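Long-range contacts in hypothetical protein, similar to alpha-acetolactate decarboxylase (Staphylococcus aureus subsp. aureus, PDB 1XV2), which probably catalyses the zinc-dependent decarboxylation of alpha-acetolactate to acetoin, as an alpha-acetolactate decarboxylase: residues H123-M128 with H189-E194; K116-F121 with R155-G160; E48-D53 with H178-E183; P130-P135 with A143-E148. One frame throughout, in Å; residues are numbered along the deposited sequence.

Contact 1: H123-M128 with H189-E194; sequences HMHVRM and HVLDFE. With ZN (zinc ion), chain E.
Arg127 and His189 meet through their torsions: CG of Arg127 lies between its backbone N and carbonyl carbon (chi1 64°) and the chain bends again at chi2, while CG of His189 stands anti to the backbone N. The guanidinium is thereby folded back over the imidazole, the two planes 25° apart and their centres 3.9 Å apart. Zinc is held by His189 ND1 at 2.3 Å, and Arg127 NH2 donates to a zinc-bound water at 3.0 Å, so the long arginine reaches both ring and metal shell. Its NE forms a salt bridge with Glu48, and NH1 bonds to Gln146. Along the backbone the strands run antiparallel, interrupted by a classic beta bulge in which Leu191 and Asp192 both face His125. The carbonyl O of His125 accepts from Leu191 N at 2.8 Å and from Asp192 N at 3.2 Å. Leu191 CB sits over the centre of the His125 ring, a CH-pi contact; His125 NE2 turns to Glu148. On the other face the selenium (SE) of Met124, modelled as selenomethionine, packs against Val190 CG2. That apolar side meets Phe179 and Ile177 of strand 174-181, while Phe193 rests on helix 95-105 and strand 148-151 pairs with 123-127.

Contact 2: K116-F121 with R155-G160; sequences KIYGTF and RGAIVG
Lys116-Phe121 and Arg155-Gly160 pair as antiparallel strands, the axes of 116-118 and 155-160 running at 172°. Ile117 and Ile158 form a hydrogen-bonded pair, Ile117 N reaching Ile158 O at 2.9 Å and Ile158 N returning to Ile117 O. Near the corner at Gly119, Gly156 N donates to Gly119 O at 3.1 Å. The backbone angles of Gly119 would press a CB against the preceding carbonyl, so glycine suits the corner. Beyond it Phe121 swings back across the pair: with CG anti to the carbonyl carbon (chi1 -65°), its ring brings CE1 to 3.6 Å from Ile158 CD1. On the opposite face Ala157 CB lies at the edge of the Tyr118 ring, a small methyl beside a large ring. The extended chain of Arg155 carries NE to Tyr118 OH at 2.7 Å, with the hydroxyl tilted from the guanidinium plane; Tyr118 OH also bonds to Asp182. Strand 198-204 flanks Lys116 and Tyr118 by backbone bonds, Phe121 and Ile158 pack on Phe193 of strand 187-195, and Val159 lies against Ile50 and Leu52 of strand 48-52.

Contact 3: E48-D53 with H178-E183; sequences EVIFLD and HFADDE. With ZN (zinc ion), chain E.
Strands 48-52 and 178-181 belong to different sheets and cross at -70°, their axes 7.2 Å apart at closest, so side chains rather than paired backbones join them. His178 spans the gap. Its ND1 donates to Val49 O at 2.9 Å; the carbonyl oxygen lies in the imidazole plane, whereas the donor stands above the carbonyl plane. The other ring nitrogen, NE2, binds zinc at 2.2 Å, a division of labour for which histidine is well suited. Ile50 CG1 touches His178 CB at 3.6 Å and lies near the plane of the imidazole at its edge, while its CG2 branch meets Ala180 CB at 4.2 Å; the small methyl of Ala180 lets the branched chain come close. Glu48 bends at chi2 (-66°), which brings its carboxylate beside the ring at about a right angle, the planes 84° apart. OE1 takes a hydrogen from a zinc-bound water at 2.6 Å, and OE2 accepts from Met129 N. The chemistry is that of a first shell steadied by a second: donation from ND1 to Val49 O helps fix the rotation of His178 with NE2 toward the metal, and Glu48, itself held through OE2, probably helps orient a water on the zinc.

Contact 4: P130-P135 with A143-E148; sequences PAQQPP and ARRQPE
A proline-arginine packing contact at the surface joins the two ends of an irregular excursion, the loop that leaves strand 120-127 and the one that returns through helix 140-143 to strand 148-151. Pro130, buried, supplies a rigid apolar ring, and Arg145 lays its guanidinium over it: Pro130 CG lies 3.8 Å from the guanidinium plane, offset toward its rim, and Pro130 CB is 3.5 Å from Arg145 NH1. The arginine can span this distance because its chain is extended from CG to NE after a first torsion of 66°. At the edge of the same group NH2 donates to Ala131 O at 3.1 Å, the oxygen lying in the guanidinium plane. A water bridges the pair, giving a hydrogen to Ala131 O at 2.8 Å and accepting one from Arg145 NH1, so one carbonyl is gripped twice. Arg145 is placed by the type I beta turn from Ala143 to Gln146, which reverses the chain after the helix. At the end of the turn Pro130 CD packs on Gln146 CA at 3.6 Å, and just after it on Pro147 CD at 4.0 Å, an apolar contact of the two CD atoms. Gln146 reaches the other way, its NE2 donating to Glu148 OE2.

How the contacts relate
Contact 3 is wholly buried, contacts 1 and 2 are partly so, and contact 4 lies at the surface. Contacts 1 and 2 share strand 120-127 and pair backbones within one curled antiparallel sheet, their apolar faces meeting where Met124 and Phe193 reach Ile158 and Phe121. Contact 3 instead joins that sheet to the mixed one by side chains and one side-chain-to-backbone hydrogen bond. Contacts 1 and 3 each give zinc a histidine, with His176 completing the protein ligands, and the Arg127-Glu48 salt bridge links them. Contact 2 abuts contact 3 through a probable backbone hydrogen bond between Val159 O and His178 N. Contact 4, without strand pairing, is about 25 Å from contact 2 between centres, yet it bonds to contact 1.

Contact 1: H123-M128 with H189-E194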
loop_
_atom_site.group_PDB
_atom_site.type_symbol
_atom_site.label_atom_id
_atom_site.label_comp_id
_atom_site.label_asym_id
_atom_site.label_seq_id
_atom_site.Cartn_x
_atom_site.Cartn_y
_atom_site.Cartn_z
ATOM N N HIS A 123 -23.539 24.152 -4.896
ATOM C CA HIS A 123 -23.752 23.595 -3.569
ATOM C C HIS A 123 -22.473 22.941 -3.044
ATOM O O HIS A 123 -21.746 22.297 -3.792
ATOM C CB HIS A 123 -24.887 22.567 -3.626
ATOM C CG HIS A 123 -25.152 21.876 -2.324
ATOM N ND1 HIS A 123 -25.478 22.557 -1.170
ATOM C CD2 HIS A 123 -25.157 20.561 -1.999
ATOM C CE1 HIS A 123 -25.674 21.690 -0.192
ATOM N NE2 HIS A 123 -25.486 20.473 -0.668
HETATM N N MSE A 124 -22.197 23.124 -1.759
HETATM C CA MSE A 124 -21.020 22.533 -1.133
HETATM C C MSE A 124 -21.437 22.060 0.252
HETATM O O MSE A 124 -22.061 22.802 1.006
HETATM C CB MSE A 124 -19.880 23.563 -1.039
HETATM C CG MSE A 124 -18.585 23.042 -0.413
HETATM SE SE MSE A 124 -17.830 21.460 -1.237
HETATM C CE MSE A 124 -17.307 22.203 -2.943
ATOM N N HIS A 125 -21.101 20.815 0.568
ATOM C CA HIS A 125 -21.447 20.213 1.850
ATOM C C HIS A 125 -20.214 19.520 2.430
ATOM O O HIS A 125 -19.709 18.565 1.850
ATOM C CB HIS A 125 -22.581 19.200 1.639
ATOM C CG HIS A 125 -23.032 18.509 2.888
ATOM N ND1 HIS A 125 -24.063 17.595 2.898
ATOM C CD2 HIS A 125 -22.590 18.589 4.166
ATOM C CE1 HIS A 125 -24.237 17.142 4.127
ATOM N NE2 HIS A 125 -23.356 17.729 4.915
ATOM N N VAL A 126 -19.735 20.005 3.573
ATOM C CA VAL A 126 -18.556 19.422 4.208
ATOM C C VAL A 126 -18.769 19.142 5.687
ATOM O O VAL A 126 -19.751 19.585 6.288
ATOM C CB VAL A 126 -17.327 20.368 4.125
ATOM C CG1 VAL A 126 -17.048 20.759 2.686
ATOM C CG2 VAL A 126 -17.566 21.607 4.980
ATOM N N ARG A 127 -17.832 18.401 6.266
ATOM C CA ARG A 127 -17.856 18.113 7.687
ATOM C C ARG A 127 -16.490 18.519 8.214
ATOM O O ARG A 127 -15.521 18.602 7.453
ATOM C CB ARG A 127 -18.123 16.622 7.966
ATOM C CG ARG A 127 -17.061 15.639 7.480
ATOM C CD ARG A 127 -15.889 15.476 8.457
ATOM N NE ARG A 127 -14.870 14.565 7.929
ATOM C CZ ARG A 127 -15.003 13.244 7.847
ATOM N NH1 ARG A 127 -16.115 12.653 8.269
ATOM N NH2 ARG A 127 -14.031 12.511 7.317
HETATM N N MSE A 128 -16.425 18.817 9.505
HETATM C CA MSE A 128 -15.167 19.182 10.140
HETATM C C MSE A 128 -15.014 18.187 11.279
HETATM O O MSE A 128 -15.667 18.311 12.319
HETATM C CB MSE A 128 -15.223 20.615 10.679
HETATM C CG MSE A 128 -15.484 21.680 9.619
HETATM SE SE MSE A 128 -17.370 22.016 9.324
HETATM C CE MSE A 128 -17.667 23.341 10.706
ATOM N N HIS A 189 -13.955 18.344 4.880
ATOM C CA HIS A 189 -14.007 17.077 4.157
ATOM C C HIS A 189 -15.327 17.086 3.381
ATOM O O HIS A 189 -16.397 17.163 3.982
ATOM C CB HIS A 189 -13.990 15.923 5.165
ATOM C CG HIS A 189 -14.154 14.568 4.549
ATOM N ND1 HIS A 189 -13.087 13.817 4.105
ATOM C CD2 HIS A 189 -15.258 13.815 4.334
ATOM C CE1 HIS A 189 -13.526 12.657 3.649
ATOM N NE2 HIS A 189 -14.841 12.631 3.775
ATOM N N VAL A 190 -15.247 17.016 2.054
ATOM C CA VAL A 190 -16.440 17.055 1.209
ATOM C C VAL A 190 -17.323 15.810 1.303
ATOM O O VAL A 190 -16.853 14.686 1.118
ATOM C CB VAL A 190 -16.060 17.269 -0.276
ATOM C CG1 VAL A 190 -17.315 17.246 -1.154
ATOM C CG2 VAL A 190 -15.334 18.598 -0.433
ATOM N N LEU A 191 -18.604 16.031 1.591
ATOM C CA LEU A 191 -19.585 14.953 1.695
ATOM C C LEU A 191 -20.465 14.970 0.454
ATOM O O LEU A 191 -20.969 13.938 0.021
ATOM C CB LEU A 191 -20.470 15.140 2.931
ATOM C CG LEU A 191 -19.812 15.035 4.305
ATOM C CD1 LEU A 191 -20.862 15.262 5.389
ATOM C CD2 LEU A 191 -19.168 13.663 4.460
ATOM N N ASP A 192 -20.644 16.158 -0.113
ATOM C CA ASP A 192 -21.467 16.314 -1.304
ATOM C C ASP A 192 -21.234 17.698 -1.898
ATOM O O ASP A 192 -20.796 18.617 -1.197
ATOM C CB ASP A 192 -22.945 16.122 -0.931
ATOM C CG ASP A 192 -23.873 16.159 -2.133
ATOM O OD1 ASP A 192 -23.452 15.776 -3.245
ATOM O OD2 ASP A 192 -25.044 16.557 -1.955
ATOM N N PHE A 193 -21.510 17.839 -3.193
ATOM C CA PHE A 193 -21.340 19.119 -3.866
ATOM C C PHE A 193 -21.971 19.127 -5.252
ATOM O O PHE A 193 -22.283 18.079 -5.824
ATOM C CB PHE A 193 -19.848 19.469 -3.978
ATOM C CG PHE A 193 -19.091 18.607 -4.945
ATOM C CD1 PHE A 193 -18.868 19.033 -6.252
ATOM C CD2 PHE A 193 -18.615 17.359 -4.558
ATOM C CE1 PHE A 193 -18.181 18.226 -7.157
ATOM C CE2 PHE A 193 -17.927 16.545 -5.458
ATOM C CZ PHE A 193 -17.710 16.979 -6.760
ATOM N N GLU A 194 -22.167 20.330 -5.777
ATOM C CA GLU A 194 -22.729 20.513 -7.105
ATOM C C GLU A 194 -21.932 21.625 -7.775
ATOM O O GLU A 194 -21.879 22.749 -7.271
ATOM C CB GLU A 194 -24.207 20.897 -7.014
ATOM C CG GLU A 194 -24.834 21.258 -8.352
ATOM C CD GLU A 194 -26.344 21.420 -8.268
ATOM O OE1 GLU A 194 -26.811 22.213 -7.420
ATOM O OE2 GLU A 194 -27.062 20.757 -9.051
HETATM ZN ZN ZN E . -10.959 13.627 4.979
HETATM O O HOH W 1 -25.847 17.596 0.717
HETATM O O HOH W 2 -11.446 14.034 7.323
HETATM O O HOH W 3 -11.076 11.630 6.490
HETATM O O HOH W 4 -9.237 13.129 6.690
#

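Contact 2: K116-F121 with R155-G160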
loop_
_atom_site.group_PDB
_atom_site.type_symbol
_atom_site.label_atom_id
_atom_site.label_comp_id
_atom_site.label_asym_id
_atom_site.label_seq_id
_atom_site.Cartn_x
_atom_site.Cartn_y
_atom_site.Cartn_z
ATOM N N LYS A 116 -8.097 17.967 -8.842
ATOM C CA LYS A 116 -8.203 19.346 -8.417
ATOM C C LYS A 116 -9.382 19.902 -9.194
ATOM O O LYS A 116 -9.399 19.857 -10.424
ATOM C CB LYS A 116 -6.927 20.122 -8.749
ATOM C CG LYS A 116 -6.920 21.526 -8.170
ATOM C CD LYS A 116 -5.594 22.235 -8.383
ATOM C CE LYS A 116 -5.604 23.598 -7.705
ATOM N NZ LYS A 116 -4.302 24.312 -7.830
ATOM N N ILE A 117 -10.377 20.392 -8.468
ATOM C CA ILE A 117 -11.580 20.952 -9.067
ATOM C C ILE A 117 -11.709 22.376 -8.549
ATOM O O ILE A 117 -11.993 22.582 -7.372
ATOM C CB ILE A 117 -12.822 20.138 -8.649
ATOM C CG1 ILE A 117 -12.626 18.669 -9.035
ATOM C CG2 ILE A 117 -14.072 20.718 -9.301
ATOM C CD1 ILE A 117 -13.635 17.722 -8.420
ATOM N N TYR A 118 -11.488 23.353 -9.425
ATOM C CA TYR A 118 -11.553 24.757 -9.025
ATOM C C TYR A 118 -12.558 25.580 -9.822
ATOM O O TYR A 118 -12.638 25.465 -11.042
ATOM C CB TYR A 118 -10.177 25.414 -9.156
ATOM C CG TYR A 118 -10.223 26.885 -8.824
ATOM C CD1 TYR A 118 -10.315 27.314 -7.499
ATOM C CD2 TYR A 118 -10.286 27.845 -9.837
ATOM C CE1 TYR A 118 -10.481 28.661 -7.188
ATOM C CE2 TYR A 118 -10.454 29.194 -9.537
ATOM C CZ TYR A 118 -10.554 29.595 -8.212
ATOM O OH TYR A 118 -10.761 30.925 -7.912
ATOM N N GLY A 119 -13.301 26.429 -9.120
ATOM C CA GLY A 119 -14.290 27.272 -9.768
ATOM C C GLY A 119 -15.433 27.601 -8.828
ATOM O O GLY A 119 -15.230 27.733 -7.619
ATOM N N THR A 120 -16.636 27.730 -9.378
ATOM C CA THR A 120 -17.810 28.036 -8.572
ATOM C C THR A 120 -18.649 26.780 -8.327
ATOM O O THR A 120 -18.800 25.935 -9.206
ATOM C CB THR A 120 -18.690 29.099 -9.256
ATOM O OG1 THR A 120 -19.039 28.656 -10.573
ATOM C CG2 THR A 120 -17.947 30.426 -9.350
ATOM N N PHE A 121 -19.187 26.663 -7.120
ATOM C CA PHE A 121 -20.003 25.511 -6.760
ATOM C C PHE A 121 -21.384 25.962 -6.343
ATOM O O PHE A 121 -21.525 26.797 -5.448
ATOM C CB PHE A 121 -19.349 24.748 -5.612
ATOM C CG PHE A 121 -18.032 24.137 -5.976
ATOM C CD1 PHE A 121 -17.970 22.856 -6.518
ATOM C CD2 PHE A 121 -16.852 24.857 -5.813
ATOM C CE1 PHE A 121 -16.747 22.298 -6.894
ATOM C CE2 PHE A 121 -15.624 24.306 -6.187
ATOM C CZ PHE A 121 -15.573 23.025 -6.728
ATOM N N ARG A 155 -17.044 30.057 -4.336
ATOM C CA ARG A 155 -15.887 29.851 -5.188
ATOM C C ARG A 155 -14.733 29.305 -4.344
ATOM O O ARG A 155 -14.406 29.848 -3.284
ATOM C CB ARG A 155 -15.494 31.171 -5.858
ATOM C CG ARG A 155 -14.423 31.045 -6.923
ATOM C CD ARG A 155 -14.210 32.378 -7.620
ATOM N NE ARG A 155 -12.991 32.389 -8.424
ATOM C CZ ARG A 155 -12.487 33.476 -9.003
ATOM N NH1 ARG A 155 -13.100 34.646 -8.870
ATOM N NH2 ARG A 155 -11.365 33.395 -9.708
ATOM N N GLY A 156 -14.133 28.217 -4.813
ATOM C CA GLY A 156 -13.035 27.611 -4.087
ATOM C C GLY A 156 -12.426 26.456 -4.854
ATOM O O GLY A 156 -12.601 26.340 -6.068
ATOM N N ALA A 157 -11.715 25.590 -4.143
ATOM C CA ALA A 157 -11.074 24.454 -4.779
ATOM C C ALA A 157 -11.223 23.177 -3.974
ATOM O O ALA A 157 -11.146 23.185 -2.744
ATOM C CB ALA A 157 -9.593 24.750 -5.001
ATOM N N ILE A 158 -11.452 22.082 -4.689
ATOM C CA ILE A 158 -11.565 20.769 -4.080
ATOM C C ILE A 158 -10.290 20.042 -4.472
ATOM O O ILE A 158 -9.879 20.093 -5.629
ATOM C CB ILE A 158 -12.740 19.944 -4.654
ATOM C CG1 ILE A 158 -14.083 20.526 -4.209
ATOM C CG2 ILE A 158 -12.600 18.490 -4.223
ATOM C CD1 ILE A 158 -15.280 19.763 -4.753
ATOM N N VAL A 159 -9.660 19.380 -3.513
ATOM C CA VAL A 159 -8.455 18.614 -3.796
ATOM C C VAL A 159 -8.640 17.271 -3.119
ATOM O O VAL A 159 -9.287 17.176 -2.074
ATOM C CB VAL A 159 -7.169 19.301 -3.253
ATOM C CG1 VAL A 159 -7.015 20.678 -3.878
ATOM C CG2 VAL A 159 -7.213 19.395 -1.736
ATOM N N GLY A 160 -8.095 16.227 -3.724
ATOM C CA GLY A 160 -8.232 14.910 -3.144
ATOM C C GLY A 160 -7.539 13.838 -3.948
ATOM O O GLY A 160 -6.770 14.127 -4.867
#

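Contact 3: E48-D53 with H178-E183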
loop_
_atom_site.group_PDB
_atom_site.type_symbol
_atom_site.label_atom_id
_atom_site.label_comp_id
_atom_site.label_asym_id
_atom_site.label_seq_id
_atom_site.Cartn_x
_atom_site.Cartn_y
_atom_site.Cartn_z
ATOM N N GLU A 48 -9.826 19.366 9.598
ATOM C CA GLU A 48 -9.541 18.994 8.226
ATOM C C GLU A 48 -8.377 19.786 7.664
ATOM O O GLU A 48 -8.412 21.015 7.648
ATOM C CB GLU A 48 -10.776 19.272 7.372
ATOM C CG GLU A 48 -12.071 18.729 7.952
ATOM C CD GLU A 48 -12.085 17.216 8.005
ATOM O OE1 GLU A 48 -11.226 16.601 7.340
ATOM O OE2 GLU A 48 -12.959 16.647 8.698
ATOM N N VAL A 49 -7.354 19.085 7.190
ATOM C CA VAL A 49 -6.205 19.755 6.603
ATOM C C VAL A 49 -6.324 19.723 5.084
ATOM O O VAL A 49 -6.631 18.686 4.501
ATOM C CB VAL A 49 -4.879 19.071 7.000
ATOM C CG1 VAL A 49 -3.709 19.764 6.317
ATOM C CG2 VAL A 49 -4.708 19.110 8.510
ATOM N N ILE A 50 -6.103 20.867 4.449
ATOM C CA ILE A 50 -6.144 20.943 2.995
ATOM C C ILE A 50 -4.816 21.524 2.520
ATOM O O ILE A 50 -4.468 22.653 2.870
ATOM C CB ILE A 50 -7.275 21.871 2.469
ATOM C CG1 ILE A 50 -8.633 21.446 3.028
ATOM C CG2 ILE A 50 -7.307 21.825 0.946
ATOM C CD1 ILE A 50 -8.911 21.957 4.428
ATOM N N PHE A 51 -4.065 20.743 1.752
ATOM C CA PHE A 51 -2.797 21.216 1.211
ATOM C C PHE A 51 -3.136 21.826 -0.144
ATOM O O PHE A 51 -3.538 21.118 -1.067
ATOM C CB PHE A 51 -1.809 20.061 1.038
ATOM C CG PHE A 51 -1.319 19.477 2.338
ATOM C CD1 PHE A 51 -0.634 20.266 3.258
ATOM C CD2 PHE A 51 -1.529 18.135 2.634
ATOM C CE1 PHE A 51 -0.166 19.727 4.457
ATOM C CE2 PHE A 51 -1.064 17.586 3.833
ATOM C CZ PHE A 51 -0.382 18.385 4.743
ATOM N N LEU A 52 -2.990 23.142 -0.251
ATOM C CA LEU A 52 -3.317 23.841 -1.486
ATOM C C LEU A 52 -2.248 24.854 -1.876
ATOM O O LEU A 52 -1.951 25.779 -1.121
ATOM C CB LEU A 52 -4.665 24.545 -1.327
ATOM C CG LEU A 52 -5.285 25.152 -2.584
ATOM C CD1 LEU A 52 -5.539 24.058 -3.613
ATOM C CD2 LEU A 52 -6.583 25.857 -2.212
ATOM N N ASP A 53 -1.679 24.675 -3.063
ATOM C CA ASP A 53 -0.643 25.566 -3.565
ATOM C C ASP A 53 0.522 25.692 -2.581
ATOM O O ASP A 53 0.985 26.795 -2.295
ATOM C CB ASP A 53 -1.223 26.958 -3.839
ATOM C CG ASP A 53 -2.271 26.958 -4.941
ATOM O OD1 ASP A 53 -1.987 26.450 -6.046
ATOM O OD2 ASP A 53 -3.379 27.482 -4.701
ATOM N N HIS A 178 -11.199 17.174 -0.058
ATOM C CA HIS A 178 -11.417 18.250 0.900
ATOM C C HIS A 178 -11.625 19.523 0.092
ATOM O O HIS A 178 -11.224 19.595 -1.069
ATOM C CB HIS A 178 -10.207 18.425 1.823
ATOM C CG HIS A 178 -10.080 17.361 2.869
ATOM N ND1 HIS A 178 -9.108 17.393 3.846
ATOM C CD2 HIS A 178 -10.803 16.239 3.095
ATOM C CE1 HIS A 178 -9.238 16.336 4.629
ATOM N NE2 HIS A 178 -10.259 15.621 4.195
ATOM N N PHE A 179 -12.239 20.524 0.714
ATOM C CA PHE A 179 -12.512 21.791 0.048
ATOM C C PHE A 179 -11.997 22.984 0.848
ATOM O O PHE A 179 -11.925 22.942 2.076
ATOM C CB PHE A 179 -14.024 21.942 -0.159
ATOM C CG PHE A 179 -14.431 23.255 -0.772
ATOM C CD1 PHE A 179 -14.303 23.468 -2.142
ATOM C CD2 PHE A 179 -14.945 24.277 0.022
ATOM C CE1 PHE A 179 -14.684 24.686 -2.717
ATOM C CE2 PHE A 179 -15.329 25.496 -0.540
ATOM C CZ PHE A 179 -15.197 25.699 -1.915
ATOM N N ALA A 180 -11.639 24.043 0.131
ATOM C CA ALA A 180 -11.177 25.290 0.731
ATOM C C ALA A 180 -11.654 26.406 -0.190
ATOM O O ALA A 180 -11.329 26.420 -1.379
ATOM C CB ALA A 180 -9.647 25.313 0.849
ATOM N N ASP A 181 -12.435 27.332 0.356
ATOM C CA ASP A 181 -12.954 28.434 -0.440
ATOM C C ASP A 181 -11.893 29.512 -0.636
ATOM O O ASP A 181 -10.970 29.646 0.171
ATOM C CB ASP A 181 -14.220 29.014 0.214
ATOM C CG ASP A 181 -13.921 29.933 1.392
ATOM O OD1 ASP A 181 -12.925 29.700 2.117
ATOM O OD2 ASP A 181 -14.708 30.886 1.600
ATOM N N ASP A 182 -12.023 30.260 -1.729
ATOM C CA ASP A 182 -11.089 31.330 -2.064
ATOM C C ASP A 182 -10.861 32.290 -0.907
ATOM O O ASP A 182 -9.743 32.757 -0.699
ATOM C CB ASP A 182 -11.596 32.097 -3.287
ATOM C CG ASP A 182 -11.291 31.379 -4.592
ATOM O OD1 ASP A 182 -11.275 30.128 -4.601
ATOM O OD2 ASP A 182 -11.075 32.065 -5.614
ATOM N N GLU A 183 -11.919 32.581 -0.157
ATOM C CA GLU A 183 -11.813 33.486 0.982
ATOM C C GLU A 183 -11.008 32.900 2.139
ATOM O O GLU A 183 -10.746 33.591 3.120
ATOM C CB GLU A 183 -13.201 33.866 1.501
ATOM C CG GLU A 183 -13.999 34.766 0.587
ATOM C CD GLU A 183 -15.292 35.219 1.229
ATOM O OE1 GLU A 183 -16.056 35.963 0.577
ATOM O OE2 GLU A 183 -15.543 34.831 2.390
HETATM ZN ZN ZN E . -10.959 13.627 4.979
HETATM O O HOH W 2 -11.446 14.034 7.323
HETATM O O HOH W 3 -11.076 11.630 6.490
HETATM O O HOH W 4 -9.237 13.129 6.690
#

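Contact 4: P130-P135 with A143-E148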
loop_
_atom_site.group_PDB
_atom_site.type_symbol
_atom_site.label_atom_id
_atom_site.label_comp_id
_atom_site.label_asym_id
_atom_site.label_seq_id
_atom_site.Cartn_x
_atom_site.Cartn_y
_atom_site.Cartn_z
ATOM N N PRO A 130 -14.491 16.454 14.450
ATOM C CA PRO A 130 -14.258 16.980 15.798
ATOM C C PRO A 130 -13.057 16.283 16.439
ATOM O O PRO A 130 -12.903 15.064 16.337
ATOM C CB PRO A 130 -15.571 16.683 16.514
ATOM C CG PRO A 130 -16.023 15.420 15.862
ATOM C CD PRO A 130 -15.745 15.680 14.397
ATOM N N ALA A 131 -12.205 17.064 17.089
ATOM C CA ALA A 131 -11.011 16.528 17.722
ATOM C C ALA A 131 -11.303 15.635 18.924
ATOM O O ALA A 131 -12.315 15.793 19.610
ATOM C CB ALA A 131 -10.091 17.672 18.137
ATOM N N GLN A 132 -10.405 14.685 19.158
ATOM C CA GLN A 132 -10.504 13.763 20.287
ATOM C C GLN A 132 -9.322 14.048 21.205
ATOM O O GLN A 132 -8.297 14.554 20.760
ATOM C CB GLN A 132 -10.403 12.308 19.820
ATOM C CG GLN A 132 -11.724 11.575 19.649
ATOM C CD GLN A 132 -11.519 10.086 19.430
ATOM O OE1 GLN A 132 -10.839 9.421 20.216
ATOM N NE2 GLN A 132 -12.108 9.553 18.365
ATOM N N GLN A 133 -9.474 13.725 22.483
ATOM C CA GLN A 133 -8.400 13.903 23.450
ATOM C C GLN A 133 -8.039 12.506 23.937
ATOM O O GLN A 133 -8.922 11.672 24.149
ATOM C CB GLN A 133 -8.866 14.758 24.632
ATOM C CG GLN A 133 -9.283 16.175 24.264
ATOM C CD GLN A 133 -8.179 16.943 23.565
ATOM O OE1 GLN A 133 -7.047 17.006 24.049
ATOM N NE2 GLN A 133 -8.505 17.538 22.422
ATOM N N PRO A 134 -6.738 12.222 24.108
ATOM C CA PRO A 134 -6.312 10.897 24.574
ATOM C C PRO A 134 -6.787 10.604 25.995
ATOM O O PRO A 134 -6.913 11.513 26.814
ATOM C CB PRO A 134 -4.790 10.967 24.461
ATOM C CG PRO A 134 -4.500 12.408 24.705
ATOM C CD PRO A 134 -5.577 13.104 23.903
ATOM N N PRO A 135 -7.076 9.328 26.303
ATOM C CA PRO A 135 -6.995 8.145 25.437
ATOM C C PRO A 135 -7.983 8.202 24.274
ATOM O O PRO A 135 -9.135 8.601 24.445
ATOM C CB PRO A 135 -7.299 7.002 26.398
ATOM C CG PRO A 135 -8.288 7.627 27.328
ATOM C CD PRO A 135 -7.640 8.966 27.616
ATOM N N ALA A 143 -16.820 10.880 13.846
ATOM C CA ALA A 143 -17.642 11.112 12.667
ATOM C C ALA A 143 -19.135 11.161 12.994
ATOM O O ALA A 143 -19.886 11.914 12.376
ATOM C CB ALA A 143 -17.369 10.029 11.629
ATOM N N ARG A 144 -19.562 10.364 13.966
ATOM C CA ARG A 144 -20.970 10.321 14.344
ATOM C C ARG A 144 -21.457 11.538 15.127
ATOM O O ARG A 144 -22.649 11.656 15.418
ATOM C CB ARG A 144 -21.257 9.039 15.127
ATOM C CG ARG A 144 -21.273 7.798 14.250
ATOM C CD ARG A 144 -21.297 6.520 15.067
ATOM N NE ARG A 144 -21.389 5.344 14.207
ATOM C CZ ARG A 144 -21.166 4.099 14.617
ATOM N NH1 ARG A 144 -20.835 3.863 15.879
ATOM N NH2 ARG A 144 -21.273 3.090 13.761
ATOM N N ARG A 145 -20.542 12.440 15.465
ATOM C CA ARG A 145 -20.898 13.653 16.195
ATOM C C ARG A 145 -20.271 14.855 15.498
ATOM O O ARG A 145 -20.192 15.947 16.060
ATOM C CB ARG A 145 -20.410 13.573 17.647
ATOM C CG ARG A 145 -18.895 13.546 17.819
ATOM C CD ARG A 145 -18.513 13.293 19.277
ATOM N NE ARG A 145 -17.066 13.221 19.478
ATOM C CZ ARG A 145 -16.263 14.273 19.605
ATOM N NH1 ARG A 145 -16.756 15.506 19.561
ATOM N NH2 ARG A 145 -14.959 14.092 19.771
ATOM N N GLN A 146 -19.834 14.639 14.261
ATOM C CA GLN A 146 -19.198 15.682 13.467
ATOM C C GLN A 146 -20.143 16.796 13.059
ATOM O O GLN A 146 -21.328 16.569 12.804
ATOM C CB GLN A 146 -18.612 15.091 12.184
ATOM C CG GLN A 146 -19.678 14.525 11.248
ATOM C CD GLN A 146 -19.097 13.871 10.013
ATOM O OE1 GLN A 146 -18.016 13.292 10.058
ATOM N NE2 GLN A 146 -19.824 13.943 8.906
ATOM N N PRO A 147 -19.629 18.030 13.004
ATOM C CA PRO A 147 -20.493 19.130 12.593
ATOM C C PRO A 147 -20.410 19.160 11.062
ATOM O O PRO A 147 -19.433 18.681 10.476
ATOM C CB PRO A 147 -19.841 20.341 13.250
ATOM C CG PRO A 147 -18.392 19.995 13.207
ATOM C CD PRO A 147 -18.390 18.535 13.621
ATOM N N GLU A 148 -21.439 19.693 10.420
ATOM C CA GLU A 148 -21.470 19.780 8.968
ATOM C C GLU A 148 -21.958 21.168 8.583
ATOM O O GLU A 148 -22.854 21.717 9.221
ATOM C CB GLU A 148 -22.400 18.704 8.393
ATOM C CG GLU A 148 -21.830 17.280 8.465
ATOM C CD GLU A 148 -22.853 16.202 8.106
ATOM O OE1 GLU A 148 -23.679 16.435 7.197
ATOM O OE2 GLU A 148 -22.823 15.115 8.727
HETATM O O HOH W 5 -14.479 17.498 19.951
#